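PDB 3OBE: sugar phosphate isomerase/epimerase from Parabacteroides distasonis, which probably acts as an isomerase or epimerase on sugars or sugar phosphates, built on a xylose isomerase-like TIM barrel. Local coordinates for residues D52-G57 with M214-V219; S94-P99 with G167-S172; K117-I122 with S129-P134; S135-E140 with K146-I151. All coordinates share one frame; numbering follows the deposited sequence.

Interaction 1: residues D52-G57 with M214-V219; sequences DLEIFG and MFELDV. With EOH (ethanol), chain G.
Glu-54 and Glu-216 reach toward each other from opposite walls of the barrel and meet at their carboxylates. Each chain runs nearly straight from its strand: CG lies anti to the backbone N in both (chi1 180° in Glu-54, 179° in Glu-216), which lets the two side chains bridge an 11.5 Å separation between Glu-54 CA and Glu-216 CA. Glu-54 OE2 and Glu-216 OE2 come to 2.5 Å, while Glu-54 OE2 stays 3.4 Å from Glu-216 OE1. The carboxylate planes are turned 68° apart, so the groups meet steeply rather than lying flat against each other. Polar neighbours fix their rotation: Glu-54 OE1 is hydrogen-bonded to His-244 and Gln-26, Glu-54 OE2 to Ser-94 OG, and Glu-216 OE1 to His-96 NE2. On the far side of strand 52-55, an ethanol molecule lies over one face of the Phe-56 ring and makes a weak hydrogen bond to Phe-56 O. A phosphate ion, like the ethanol probably from the crystallisation liquor, lies about 6 Å from the Glu-54 side chain, nearest atoms. Two inward-pointing acids from strands facing each other across a TIM barrel, with an anion bound nearby, are consistent with the polar pocket of a xylose isomerase-like enzyme.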
loop_
_atom_site.group_PDB
_atom_site.type_symbol
_atom_site.label_atom_id
_atom_site.label_comp_id
_atom_site.label_asym_id
_atom_site.label_seq_id
_atom_site.Cartn_x
_atom_site.Cartn_y
_atom_site.Cartn_z
ATOM N N ASP A 52 7.737 -5.742 8.609
ATOM C CA ASP A 52 6.364 -5.792 8.224
ATOM C C ASP A 52 6.238 -6.134 6.741
ATOM O O ASP A 52 7.055 -5.697 5.949
ATOM C CB ASP A 52 5.743 -4.429 8.441
ATOM C CG ASP A 52 5.417 -4.178 9.878
ATOM O OD1 ASP A 52 6.358 -3.956 10.689
ATOM O OD2 ASP A 52 4.207 -4.260 10.212
ATOM N N LEU A 53 5.213 -6.898 6.409
ATOM C CA LEU A 53 4.879 -7.218 5.022
ATOM C C LEU A 53 3.506 -6.719 4.661
ATOM O O LEU A 53 2.559 -6.828 5.450
ATOM C CB LEU A 53 4.919 -8.729 4.811
ATOM C CG LEU A 53 6.252 -9.441 5.111
ATOM C CD1 LEU A 53 6.157 -10.983 4.795
ATOM C CD2 LEU A 53 7.448 -8.818 4.386
ATOM N N GLU A 54 3.403 -6.247 3.422
ATOM C CA GLU A 54 2.113 -6.025 2.778
ATOM C C GLU A 54 2.030 -7.011 1.631
ATOM O O GLU A 54 2.928 -7.065 0.778
ATOM C CB GLU A 54 1.973 -4.570 2.290
ATOM C CG GLU A 54 0.647 -4.268 1.595
ATOM C CD GLU A 54 0.621 -2.842 1.125
ATOM O OE1 GLU A 54 1.358 -2.574 0.157
ATOM O OE2 GLU A 54 -0.127 -2.004 1.733
ATOM N N ILE A 55 1.033 -7.890 1.690
ATOM C CA ILE A 55 0.952 -8.992 0.731
ATOM C C ILE A 55 -0.023 -8.652 -0.419
ATOM O O ILE A 55 -0.444 -7.501 -0.575
ATOM C CB ILE A 55 0.638 -10.331 1.455
ATOM C CG1 ILE A 55 -0.717 -10.282 2.133
ATOM C CG2 ILE A 55 1.820 -10.661 2.456
ATOM C CD1 ILE A 55 -1.219 -11.637 2.554
ATOM N N PHE A 56 -0.307 -9.661 -1.226
ATOM C CA PHE A 56 -1.126 -9.552 -2.403
ATOM C C PHE A 56 -1.687 -10.941 -2.676
ATOM O O PHE A 56 -1.277 -11.913 -2.078
ATOM C CB PHE A 56 -0.294 -9.014 -3.579
ATOM C CG PHE A 56 0.735 -9.975 -4.070
ATOM C CD1 PHE A 56 1.957 -10.080 -3.455
ATOM C CD2 PHE A 56 0.454 -10.816 -5.152
ATOM C CE1 PHE A 56 2.922 -10.991 -3.927
ATOM C CE2 PHE A 56 1.411 -11.732 -5.613
ATOM C CZ PHE A 56 2.624 -11.814 -4.992
ATOM N N GLY A 57 -2.599 -11.036 -3.637
ATOM C CA GLY A 57 -2.942 -12.337 -4.202
ATOM C C GLY A 57 -4.232 -12.953 -3.680
ATOM O O GLY A 57 -4.544 -14.098 -3.984
HETATM N N MSE A 214 -8.780 5.476 4.659
HETATM C CA MSE A 214 -7.511 6.203 4.617
HETATM C C MSE A 214 -6.826 5.915 3.278
HETATM O O MSE A 214 -7.367 5.188 2.416
HETATM C CB MSE A 214 -6.644 5.833 5.825
HETATM C CG MSE A 214 -6.330 4.341 5.986
HETATM SE SE MSE A 214 -4.823 3.765 4.889
HETATM C CE MSE A 214 -4.836 1.913 5.506
ATOM N N PHE A 215 -5.673 6.552 3.066
ATOM C CA PHE A 215 -4.967 6.527 1.815
ATOM C C PHE A 215 -3.537 6.062 2.058
ATOM O O PHE A 215 -2.873 6.493 3.039
ATOM C CB PHE A 215 -5.051 7.882 1.076
ATOM C CG PHE A 215 -6.468 8.178 0.563
ATOM C CD1 PHE A 215 -7.433 8.672 1.432
ATOM C CD2 PHE A 215 -6.862 7.833 -0.722
ATOM C CE1 PHE A 215 -8.717 8.848 1.010
ATOM C CE2 PHE A 215 -8.179 8.049 -1.144
ATOM C CZ PHE A 215 -9.092 8.528 -0.285
ATOM N N GLU A 216 -3.093 5.203 1.152
ATOM C CA GLU A 216 -1.688 4.744 1.099
ATOM C C GLU A 216 -1.063 5.527 -0.012
ATOM O O GLU A 216 -1.210 5.195 -1.198
ATOM C CB GLU A 216 -1.635 3.237 0.869
ATOM C CG GLU A 216 -0.219 2.601 0.765
ATOM C CD GLU A 216 -0.288 1.131 0.732
ATOM O OE1 GLU A 216 -0.761 0.617 -0.279
ATOM O OE2 GLU A 216 0.239 0.469 1.671
ATOM N N LEU A 217 -0.381 6.593 0.358
ATOM C CA LEU A 217 0.151 7.533 -0.616
ATOM C C LEU A 217 1.378 6.948 -1.268
ATOM O O LEU A 217 2.361 6.679 -0.603
ATOM C CB LEU A 217 0.504 8.863 0.007
ATOM C CG LEU A 217 1.073 9.896 -0.955
ATOM C CD1 LEU A 217 0.105 10.130 -2.168
ATOM C CD2 LEU A 217 1.453 11.137 -0.235
ATOM N N ASP A 218 1.270 6.753 -2.571
ATOM C CA ASP A 218 2.455 6.354 -3.376
ATOM C C ASP A 218 3.241 7.589 -3.764
ATOM O O ASP A 218 2.837 8.346 -4.635
ATOM C CB ASP A 218 2.145 5.522 -4.594
ATOM C CG ASP A 218 3.375 4.734 -5.008
ATOM O OD1 ASP A 218 4.362 5.434 -5.389
ATOM O OD2 ASP A 218 3.381 3.476 -4.882
ATOM N N VAL A 219 4.335 7.837 -3.036
ATOM C CA VAL A 219 5.060 9.073 -3.234
ATOM C C VAL A 219 5.700 9.105 -4.622
ATOM O O VAL A 219 5.809 10.171 -5.252
ATOM C CB VAL A 219 6.066 9.337 -2.103
ATOM C CG1 VAL A 219 5.307 9.538 -0.809
ATOM C CG2 VAL A 219 7.134 8.207 -2.004
HETATM C C1 EOH G . 0.703 -14.036 -2.381
HETATM C C2 EOH G . 1.955 -14.764 -2.775
HETATM O O EOH G . 0.703 -13.582 -1.052
#

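Interaction 2: residues S94-P99 with G167-S172; sequences SSHLTP and GYHNHS. With PO4 (phosphate ion), chain C; EOH (ethanol), chain H.
His-96 and His-169 form the tight part of this contact, with His-96 CE1 3.3 Å from His-169 ND1. Their rings meet obliquely, centroids 5.0 Å apart and planes at 36°. His-169 is the buried partner: its CG stands anti to the backbone N (chi1 173°), carrying the ring inward, and NE2 is hydrogen-bonded to Asp-218. The other side of the contact is looser and filled by small molecules, probably from the crystallisation liquor. At the edge of the partly exposed His-96 ring, ND1 donates to an ethanol O at 2.5 Å. Phosphate O3 lies 3.2 Å from His-96 CE1 and 3.5 Å from His-169 CE1, bridging the two rings by contact alone. His-171 grips the ion more firmly: its NE2 donates to phosphate O2 at 2.6 Å with an angle of 167°, the oxygen lying near the ring plane. Behind His-171, Asn-170 ND2 donates to the His-171 carbonyl. Strands 91-95 and 165-169, which lead into the two histidines, are hydrogen-bonded through their backbones to strand 130-133 between them, whose Val-132 touches both rings; Leu-97 turns instead to helix 109-126, against Trp-116 and Ala-119.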
loop_
_atom_site.group_PDB
_atom_site.type_symbol
_atom_site.label_atom_id
_atom_site.label_comp_id
_atom_site.label_asym_id
_atom_site.label_seq_id
_atom_site.Cartn_x
_atom_site.Cartn_y
_atom_site.Cartn_z
ATOM N N SER A 94 -0.408 -5.565 6.242
ATOM C CA SER A 94 -1.276 -5.067 5.233
ATOM C C SER A 94 -1.436 -6.055 4.079
ATOM O O SER A 94 -0.702 -7.033 3.997
ATOM C CB SER A 94 -0.758 -3.699 4.760
ATOM O OG SER A 94 -1.643 -3.058 3.875
ATOM N N SER A 95 -2.362 -5.762 3.190
ATOM C CA SER A 95 -2.681 -6.614 2.080
ATOM C C SER A 95 -3.320 -5.778 0.995
ATOM O O SER A 95 -4.174 -4.958 1.272
ATOM C CB SER A 95 -3.639 -7.706 2.556
ATOM O OG SER A 95 -4.113 -8.467 1.459
ATOM N N HIS A 96 -2.843 -5.964 -0.222
ATOM C CA HIS A 96 -3.445 -5.344 -1.408
ATOM C C HIS A 96 -4.451 -6.304 -2.056
ATOM O O HIS A 96 -4.098 -7.478 -2.389
ATOM C CB HIS A 96 -2.358 -5.062 -2.440
ATOM C CG HIS A 96 -1.696 -3.733 -2.281
ATOM N ND1 HIS A 96 -0.998 -3.145 -3.301
ATOM C CD2 HIS A 96 -1.685 -2.846 -1.251
ATOM C CE1 HIS A 96 -0.514 -1.992 -2.889
ATOM N NE2 HIS A 96 -0.961 -1.753 -1.675
ATOM N N LEU A 97 -5.686 -5.833 -2.275
ATOM C CA LEU A 97 -6.708 -6.630 -2.925
ATOM C C LEU A 97 -7.681 -5.739 -3.649
ATOM O O LEU A 97 -7.995 -4.618 -3.219
ATOM C CB LEU A 97 -7.451 -7.538 -1.922
ATOM C CG LEU A 97 -8.303 -6.884 -0.826
ATOM C CD1 LEU A 97 -9.087 -7.986 -0.059
ATOM C CD2 LEU A 97 -7.491 -6.070 0.157
ATOM N N THR A 98 -8.196 -6.278 -4.747
ATOM C CA THR A 98 -9.136 -5.572 -5.616
ATOM C C THR A 98 -10.282 -6.530 -5.957
ATOM O O THR A 98 -10.027 -7.681 -6.324
ATOM C CB THR A 98 -8.424 -5.194 -6.937
ATOM O OG1 THR A 98 -7.271 -4.363 -6.649
ATOM C CG2 THR A 98 -9.389 -4.549 -7.973
ATOM N N PRO A 99 -11.562 -6.085 -5.821
ATOM C CA PRO A 99 -12.636 -6.959 -6.265
ATOM C C PRO A 99 -12.538 -7.367 -7.735
ATOM O O PRO A 99 -12.075 -6.599 -8.551
ATOM C CB PRO A 99 -13.897 -6.097 -6.039
ATOM C CG PRO A 99 -13.476 -5.049 -5.021
ATOM C CD PRO A 99 -12.074 -4.788 -5.372
ATOM N N GLY A 167 -7.927 1.168 3.154
ATOM C CA GLY A 167 -7.228 2.236 2.469
ATOM C C GLY A 167 -7.185 2.064 0.953
ATOM O O GLY A 167 -7.474 0.989 0.446
ATOM N N TYR A 168 -6.757 3.130 0.291
ATOM C CA TYR A 168 -6.675 3.218 -1.167
ATOM C C TYR A 168 -5.268 3.650 -1.578
ATOM O O TYR A 168 -4.754 4.655 -1.081
ATOM C CB TYR A 168 -7.703 4.194 -1.735
ATOM C CG TYR A 168 -7.657 4.251 -3.222
ATOM C CD1 TYR A 168 -8.175 3.214 -3.959
ATOM C CD2 TYR A 168 -6.956 5.269 -3.901
ATOM C CE1 TYR A 168 -8.097 3.213 -5.305
ATOM C CE2 TYR A 168 -6.857 5.257 -5.252
ATOM C CZ TYR A 168 -7.454 4.235 -5.955
ATOM O OH TYR A 168 -7.423 4.203 -7.340
ATOM N N HIS A 169 -4.661 2.879 -2.476
ATOM C CA HIS A 169 -3.293 3.098 -2.961
ATOM C C HIS A 169 -3.340 3.617 -4.372
ATOM O O HIS A 169 -3.903 2.959 -5.274
ATOM C CB HIS A 169 -2.507 1.794 -2.896
ATOM C CG HIS A 169 -1.159 1.868 -3.520
ATOM N ND1 HIS A 169 -0.729 0.928 -4.418
ATOM C CD2 HIS A 169 -0.129 2.737 -3.348
ATOM C CE1 HIS A 169 0.502 1.230 -4.813
ATOM N NE2 HIS A 169 0.895 2.329 -4.186
ATOM N N ASN A 170 -2.803 4.812 -4.562
ATOM C CA ASN A 170 -2.768 5.474 -5.830
ATOM C C ASN A 170 -1.575 5.043 -6.704
ATOM O O ASN A 170 -0.544 4.582 -6.205
ATOM C CB ASN A 170 -2.638 7.018 -5.698
ATOM C CG ASN A 170 -1.374 7.422 -5.021
ATOM O OD1 ASN A 170 -1.254 7.291 -3.803
ATOM N ND2 ASN A 170 -0.405 7.908 -5.785
ATOM N N HIS A 171 -1.693 5.290 -8.014
ATOM C CA HIS A 171 -0.529 5.352 -8.906
ATOM C C HIS A 171 -0.527 6.779 -9.465
ATOM O O HIS A 171 -0.623 7.696 -8.666
ATOM C CB HIS A 171 -0.597 4.248 -9.930
ATOM C CG HIS A 171 -0.522 2.892 -9.285
ATOM N ND1 HIS A 171 -1.573 2.367 -8.558
ATOM C CD2 HIS A 171 0.507 2.016 -9.164
ATOM C CE1 HIS A 171 -1.193 1.194 -8.054
ATOM N NE2 HIS A 171 0.064 0.967 -8.393
ATOM N N SER A 172 -0.434 6.984 -10.774
ATOM C CA SER A 172 -0.324 8.360 -11.303
ATOM C C SER A 172 -1.636 8.889 -11.847
ATOM O O SER A 172 -1.818 10.107 -11.904
ATOM C CB SER A 172 0.759 8.471 -12.367
ATOM O OG SER A 172 2.016 8.099 -11.856
HETATM P P PO4 C . 1.268 -2.161 -6.890
HETATM O O1 PO4 C . 2.205 -3.284 -7.354
HETATM O O2 PO4 C . 1.736 -0.908 -7.560
HETATM O O3 PO4 C . 1.534 -2.087 -5.356
HETATM O O4 PO4 C . -0.171 -2.488 -7.092
HETATM C C1 EOH H . 0.016 -5.728 -5.482
HETATM C C2 EOH H . -0.387 -6.628 -6.658
HETATM O O EOH H . -0.818 -4.565 -5.376
#

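Interaction 3: residues K117-I122 with S129-P134; sequences KKATDI and SCMVQP
Thr-120 OG1 is hydrogen-bonded to the carbonyl of Trp-116, one turn back in the same helix, and also receives the end of the Met-131 side chain (modelled as selenomethionine), whose CE lies 3.7 Å away. The hydroxyl is therefore satisfied within its own helix, and the CE methyl meets it by van der Waals contact alone. Its placement follows from chi1 of -61°, which sets OG1 beside the backbone N and CG2 anti to it. Met-131 approaches at about a right angle to the Thr-120 side chain. It leaves the strand extended and then bends at its last torsion (chi3 65°), turning CE along the helix surface. There the methyl rests 3.7 Å from Ala-119 CB and equally close to Thr-120 N, while the selenium lies 3.9 Å from Thr-120 CA. One side chain thus covers two consecutive residues of the helix. The contact packs helix 109-126 against the strand that follows it, 130-133, in the repeating beta/alpha architecture of a TIM barrel: Met-131 faces outward into the layer between strands and helices, whereas neighbouring Val-132 points to the barrel interior and touches His-169. Backbone hydrogen bonds to Leu-165 and Gly-167 hold Met-131 in the sheet. Trp-116 and His-123 of the same helix also touch the methionine, with His-123 ND1 hydrogen-bonded to Ala-119 O. Helix 142-160 adds contacts, Thr-159 touching both Met-131 and Thr-120 and Ile-158 packing on Thr-120.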
loop_
_atom_site.group_PDB
_atom_site.type_symbol
_atom_site.label_atom_id
_atom_site.label_comp_id
_atom_site.label_asym_id
_atom_site.label_seq_id
_atom_site.Cartn_x
_atom_site.Cartn_y
_atom_site.Cartn_z
ATOM N N LYS A 117 -16.886 -8.010 2.932
ATOM C CA LYS A 117 -17.229 -8.757 4.155
ATOM C C LYS A 117 -16.414 -10.060 4.207
ATOM O O LYS A 117 -15.775 -10.398 5.225
ATOM C CB LYS A 117 -18.732 -9.030 4.247
ATOM C CG LYS A 117 -19.567 -7.861 4.593
ATOM C CD LYS A 117 -21.051 -8.227 4.478
ATOM C CE LYS A 117 -21.966 -7.085 4.912
ATOM N NZ LYS A 117 -23.369 -7.579 5.061
ATOM N N LYS A 118 -16.421 -10.814 3.120
ATOM C CA LYS A 118 -15.700 -12.070 3.128
ATOM C C LYS A 118 -14.208 -11.851 3.266
ATOM O O LYS A 118 -13.512 -12.549 4.065
ATOM C CB LYS A 118 -16.023 -12.886 1.864
ATOM C CG LYS A 118 -15.203 -14.132 1.756
ATOM C CD LYS A 118 -15.673 -15.036 0.607
ATOM C CE LYS A 118 -14.906 -16.360 0.590
ATOM N NZ LYS A 118 -15.067 -17.102 1.865
ATOM N N ALA A 119 -13.697 -10.858 2.528
ATOM C CA ALA A 119 -12.282 -10.553 2.590
ATOM C C ALA A 119 -11.877 -10.146 4.007
ATOM O O ALA A 119 -10.804 -10.533 4.450
ATOM C CB ALA A 119 -11.883 -9.461 1.594
ATOM N N THR A 120 -12.740 -9.403 4.711
ATOM C CA THR A 120 -12.418 -8.951 6.073
ATOM C C THR A 120 -12.319 -10.157 7.011
ATOM O O THR A 120 -11.382 -10.245 7.813
ATOM C CB THR A 120 -13.461 -7.954 6.578
ATOM O OG1 THR A 120 -13.449 -6.793 5.704
ATOM C CG2 THR A 120 -13.219 -7.584 8.056
ATOM N N ASP A 121 -13.253 -11.096 6.879
ATOM C CA ASP A 121 -13.242 -12.299 7.732
ATOM C C ASP A 121 -11.893 -13.038 7.576
ATOM O O ASP A 121 -11.272 -13.500 8.548
ATOM C CB ASP A 121 -14.421 -13.193 7.397
ATOM C CG ASP A 121 -15.764 -12.631 7.890
ATOM O OD1 ASP A 121 -15.802 -11.734 8.761
ATOM O OD2 ASP A 121 -16.784 -13.108 7.385
ATOM N N ILE A 122 -11.439 -13.158 6.336
ATOM C CA ILE A 122 -10.178 -13.871 6.030
ATOM C C ILE A 122 -8.990 -13.081 6.540
ATOM O O ILE A 122 -8.069 -13.641 7.112
ATOM C CB ILE A 122 -10.040 -14.120 4.519
ATOM C CG1 ILE A 122 -11.113 -15.110 4.033
ATOM C CG2 ILE A 122 -8.594 -14.558 4.117
ATOM C CD1 ILE A 122 -10.934 -16.534 4.529
ATOM N N SER A 129 -3.437 -5.284 10.020
ATOM C CA SER A 129 -3.962 -4.011 10.454
ATOM C C SER A 129 -4.688 -3.228 9.360
ATOM O O SER A 129 -5.555 -2.416 9.679
ATOM C CB SER A 129 -2.864 -3.122 11.010
ATOM O OG SER A 129 -2.352 -3.748 12.175
ATOM N N CYS A 130 -4.284 -3.424 8.115
ATOM C CA CYS A 130 -4.798 -2.668 7.009
ATOM C C CYS A 130 -5.193 -3.567 5.824
ATOM O O CYS A 130 -4.545 -4.566 5.549
ATOM C CB CYS A 130 -3.749 -1.679 6.502
ATOM S SG CYS A 130 -3.079 -0.637 7.832
HETATM N N MSE A 131 -6.207 -3.138 5.098
HETATM C CA MSE A 131 -6.581 -3.781 3.791
HETATM C C MSE A 131 -6.690 -2.660 2.790
HETATM O O MSE A 131 -7.381 -1.680 3.051
HETATM C CB MSE A 131 -7.895 -4.513 3.933
HETATM C CG MSE A 131 -7.845 -5.777 4.744
HETATM SE SE MSE A 131 -9.622 -6.340 5.371
HETATM C CE MSE A 131 -10.434 -6.705 3.641
ATOM N N VAL A 132 -6.011 -2.778 1.654
ATOM C CA VAL A 132 -5.842 -1.651 0.748
ATOM C C VAL A 132 -6.181 -2.076 -0.674
ATOM O O VAL A 132 -5.673 -3.108 -1.154
ATOM C CB VAL A 132 -4.402 -1.154 0.807
ATOM C CG1 VAL A 132 -4.061 -0.078 -0.339
ATOM C CG2 VAL A 132 -4.155 -0.572 2.188
ATOM N N GLN A 133 -7.018 -1.283 -1.338
ATOM C CA GLN A 133 -7.275 -1.426 -2.747
ATOM C C GLN A 133 -6.308 -0.577 -3.540
ATOM O O GLN A 133 -6.275 0.624 -3.339
ATOM C CB GLN A 133 -8.698 -1.041 -3.116
ATOM C CG GLN A 133 -8.983 -1.185 -4.642
ATOM C CD GLN A 133 -10.440 -1.188 -4.993
ATOM O OE1 GLN A 133 -11.283 -1.631 -4.213
ATOM N NE2 GLN A 133 -10.765 -0.717 -6.204
ATOM N N PRO A 134 -5.572 -1.201 -4.493
ATOM C CA PRO A 134 -4.547 -0.429 -5.234
ATOM C C PRO A 134 -4.909 -0.214 -6.695
ATOM O O PRO A 134 -4.039 0.047 -7.532
ATOM C CB PRO A 134 -3.336 -1.359 -5.123
ATOM C CG PRO A 134 -3.949 -2.725 -5.300
ATOM C CD PRO A 134 -5.278 -2.651 -4.515
#

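Interaction 4: residues S135-E140 with K146-I151; sequences SLPRIE and KVVSEI
Val-148 presents its two methyl branches to Pro-137 and Ile-139, and CG2 does most of the touching. That carbon lies 3.7 Å from Pro-137 CB and the same distance from Ile-139 CD1, so one methyl touches both, the proline ring and the isoleucine tip lying side by side on the loop face. CG1 makes a second, slightly longer contact with the same ring, 3.9 Å from Pro-137 CG. The proline and valine side chains cross at a slant, and Pro-137 meets the valine mainly with CB and CG. Ile-139 gets there by folding: chi1 of -51° and chi2 of -69° swing CD1 back toward the helix although its CB does not point there. No hydrogen bond crosses between 135-140 and 146-151. Bordering this trio, Tyr-104 touches both Pro-137 and Val-148, and Phe-204 of helix 200-207 packs against Val-148 and Leu-136. On the outer side, Arg-138 NH1 and Glu-140 OE2 form a salt bridge of 3.0 Å within the loop, the donor coming from above the carboxylate plane. Farther along, Glu-140 N is hydrogen-bonded to Asp-144, tying the end of the loop to the first turn of the helix. At the other end, Ser-135 OG bonds to Thr-98 OG1 and Ser-135 O to Gln-133 NE2, both close to the end of strand 130-133. Through the proline and isoleucine, a beta-alpha loop of the TIM barrel packs back against helix 142-160, the helix it leads into.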
loop_
_atom_site.group_PDB
_atom_site.type_symbol
_atom_site.label_atom_id
_atom_site.label_comp_id
_atom_site.label_asym_id
_atom_site.label_seq_id
_atom_site.Cartn_x
_atom_site.Cartn_y
_atom_site.Cartn_z
ATOM N N SER A 135 -6.184 -0.312 -7.004
ATOM C CA SER A 135 -6.664 -0.377 -8.398
ATOM C C SER A 135 -7.747 0.677 -8.598
ATOM O O SER A 135 -8.761 0.699 -7.896
ATOM C CB SER A 135 -7.236 -1.749 -8.658
ATOM O OG SER A 135 -6.239 -2.727 -8.478
ATOM N N LEU A 136 -7.485 1.564 -9.548
ATOM C CA LEU A 136 -8.365 2.679 -9.906
ATOM C C LEU A 136 -9.494 2.240 -10.805
ATOM O O LEU A 136 -9.233 1.719 -11.894
ATOM C CB LEU A 136 -7.539 3.753 -10.655
ATOM C CG LEU A 136 -8.243 5.071 -11.061
ATOM C CD1 LEU A 136 -8.848 5.832 -9.898
ATOM C CD2 LEU A 136 -7.188 5.965 -11.728
ATOM N N PRO A 137 -10.751 2.460 -10.384
ATOM C CA PRO A 137 -11.863 2.214 -11.313
ATOM C C PRO A 137 -11.903 3.200 -12.474
ATOM O O PRO A 137 -11.169 4.203 -12.495
ATOM C CB PRO A 137 -13.101 2.363 -10.412
ATOM C CG PRO A 137 -12.622 2.074 -9.009
ATOM C CD PRO A 137 -11.256 2.749 -9.034
ATOM N N ARG A 138 -12.759 2.909 -13.444
ATOM C CA ARG A 138 -12.998 3.857 -14.491
ATOM C C ARG A 138 -13.590 5.143 -13.959
ATOM O O ARG A 138 -14.687 5.137 -13.442
ATOM C CB ARG A 138 -13.921 3.244 -15.551
ATOM C CG ARG A 138 -14.064 4.168 -16.762
ATOM C CD ARG A 138 -14.768 3.555 -17.996
ATOM N NE ARG A 138 -13.983 2.461 -18.563
ATOM C CZ ARG A 138 -12.946 2.587 -19.374
ATOM N NH1 ARG A 138 -12.524 3.799 -19.785
ATOM N NH2 ARG A 138 -12.330 1.490 -19.796
ATOM N N ILE A 139 -12.873 6.249 -14.131
ATOM C CA ILE A 139 -13.378 7.540 -13.683
ATOM C C ILE A 139 -13.308 8.520 -14.807
ATOM O O ILE A 139 -12.208 8.902 -15.211
ATOM C CB ILE A 139 -12.547 8.106 -12.463
ATOM C CG1 ILE A 139 -12.395 7.078 -11.346
ATOM C CG2 ILE A 139 -13.122 9.485 -12.014
ATOM C CD1 ILE A 139 -13.562 6.743 -10.621
ATOM N N GLU A 140 -14.464 8.869 -15.353
ATOM C CA GLU A 140 -14.495 9.785 -16.487
ATOM C C GLU A 140 -15.083 11.125 -16.158
ATOM O O GLU A 140 -14.881 12.084 -16.902
ATOM C CB GLU A 140 -15.209 9.114 -17.642
ATOM C CG GLU A 140 -14.288 8.017 -18.115
ATOM C CD GLU A 140 -14.862 7.021 -19.112
ATOM O OE1 GLU A 140 -16.094 6.783 -19.136
ATOM O OE2 GLU A 140 -13.985 6.434 -19.816
ATOM N N LYS A 146 -17.565 10.001 -7.235
ATOM C CA LYS A 146 -18.459 9.962 -6.080
ATOM C C LYS A 146 -19.054 8.588 -5.799
ATOM O O LYS A 146 -19.047 8.144 -4.661
ATOM C CB LYS A 146 -19.565 11.008 -6.222
ATOM C CG LYS A 146 -19.046 12.449 -6.149
ATOM C CD LYS A 146 -20.186 13.445 -6.312
ATOM C CE LYS A 146 -19.869 14.795 -5.695
ATOM N NZ LYS A 146 -21.154 15.608 -5.595
ATOM N N VAL A 147 -19.472 7.870 -6.828
ATOM C CA VAL A 147 -20.024 6.543 -6.638
ATOM C C VAL A 147 -18.930 5.586 -6.132
ATOM O O VAL A 147 -19.180 4.749 -5.221
ATOM C CB VAL A 147 -20.712 5.955 -7.910
ATOM C CG1 VAL A 147 -21.232 4.499 -7.610
ATOM C CG2 VAL A 147 -21.918 6.847 -8.342
ATOM N N VAL A 148 -17.749 5.696 -6.712
ATOM C CA VAL A 148 -16.621 4.938 -6.241
ATOM C C VAL A 148 -16.335 5.257 -4.776
ATOM O O VAL A 148 -16.115 4.348 -3.974
ATOM C CB VAL A 148 -15.344 5.117 -7.151
ATOM C CG1 VAL A 148 -14.088 4.545 -6.446
ATOM C CG2 VAL A 148 -15.560 4.419 -8.475
ATOM N N SER A 149 -16.354 6.536 -4.420
ATOM C CA SER A 149 -16.100 6.911 -3.030
ATOM C C SER A 149 -17.133 6.295 -2.076
ATOM O O SER A 149 -16.772 5.897 -0.964
ATOM C CB SER A 149 -16.057 8.422 -2.845
ATOM O OG SER A 149 -15.047 8.980 -3.656
ATOM N N GLU A 150 -18.396 6.231 -2.497
ATOM C CA GLU A 150 -19.449 5.648 -1.675
ATOM C C GLU A 150 -19.206 4.171 -1.421
ATOM O O GLU A 150 -19.424 3.688 -0.320
ATOM C CB GLU A 150 -20.809 5.816 -2.322
ATOM C CG GLU A 150 -21.230 7.260 -2.375
ATOM C CD GLU A 150 -22.527 7.502 -3.069
ATOM O OE1 GLU A 150 -23.309 6.543 -3.284
ATOM O OE2 GLU A 150 -22.775 8.721 -3.355
ATOM N N ILE A 151 -18.739 3.464 -2.440
ATOM C CA ILE A 151 -18.375 2.051 -2.344
ATOM C C ILE A 151 -17.153 1.860 -1.413
ATOM O O ILE A 151 -17.138 0.959 -0.581
ATOM C CB ILE A 151 -18.067 1.482 -3.735
ATOM C CG1 ILE A 151 -19.389 1.374 -4.528
ATOM C CG2 ILE A 151 -17.353 0.133 -3.589
ATOM C CD1 ILE A 151 -19.279 1.168 -6.068
#

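How the interactions relate
Interaction 1, between strands 52-55 and 213-218, has its centre about 1 Å from that of the chain and encloses the others along the sequence; interactions 3 and 4 follow in series inside the loop closed by interaction 2. The centres of interactions 1 and 2 are about 6 Å apart, and probable hydrogen bonds join them in the polar interior. Interaction 3 shares strand 130-133 with this wall but packs on its outside, about 10 Å from interaction 2, centre to centre. Interaction 4, its centre about 18 Å from that of interaction 3, carries the same chain onward to helix 142-160. Together they run from barrel core to helical shell.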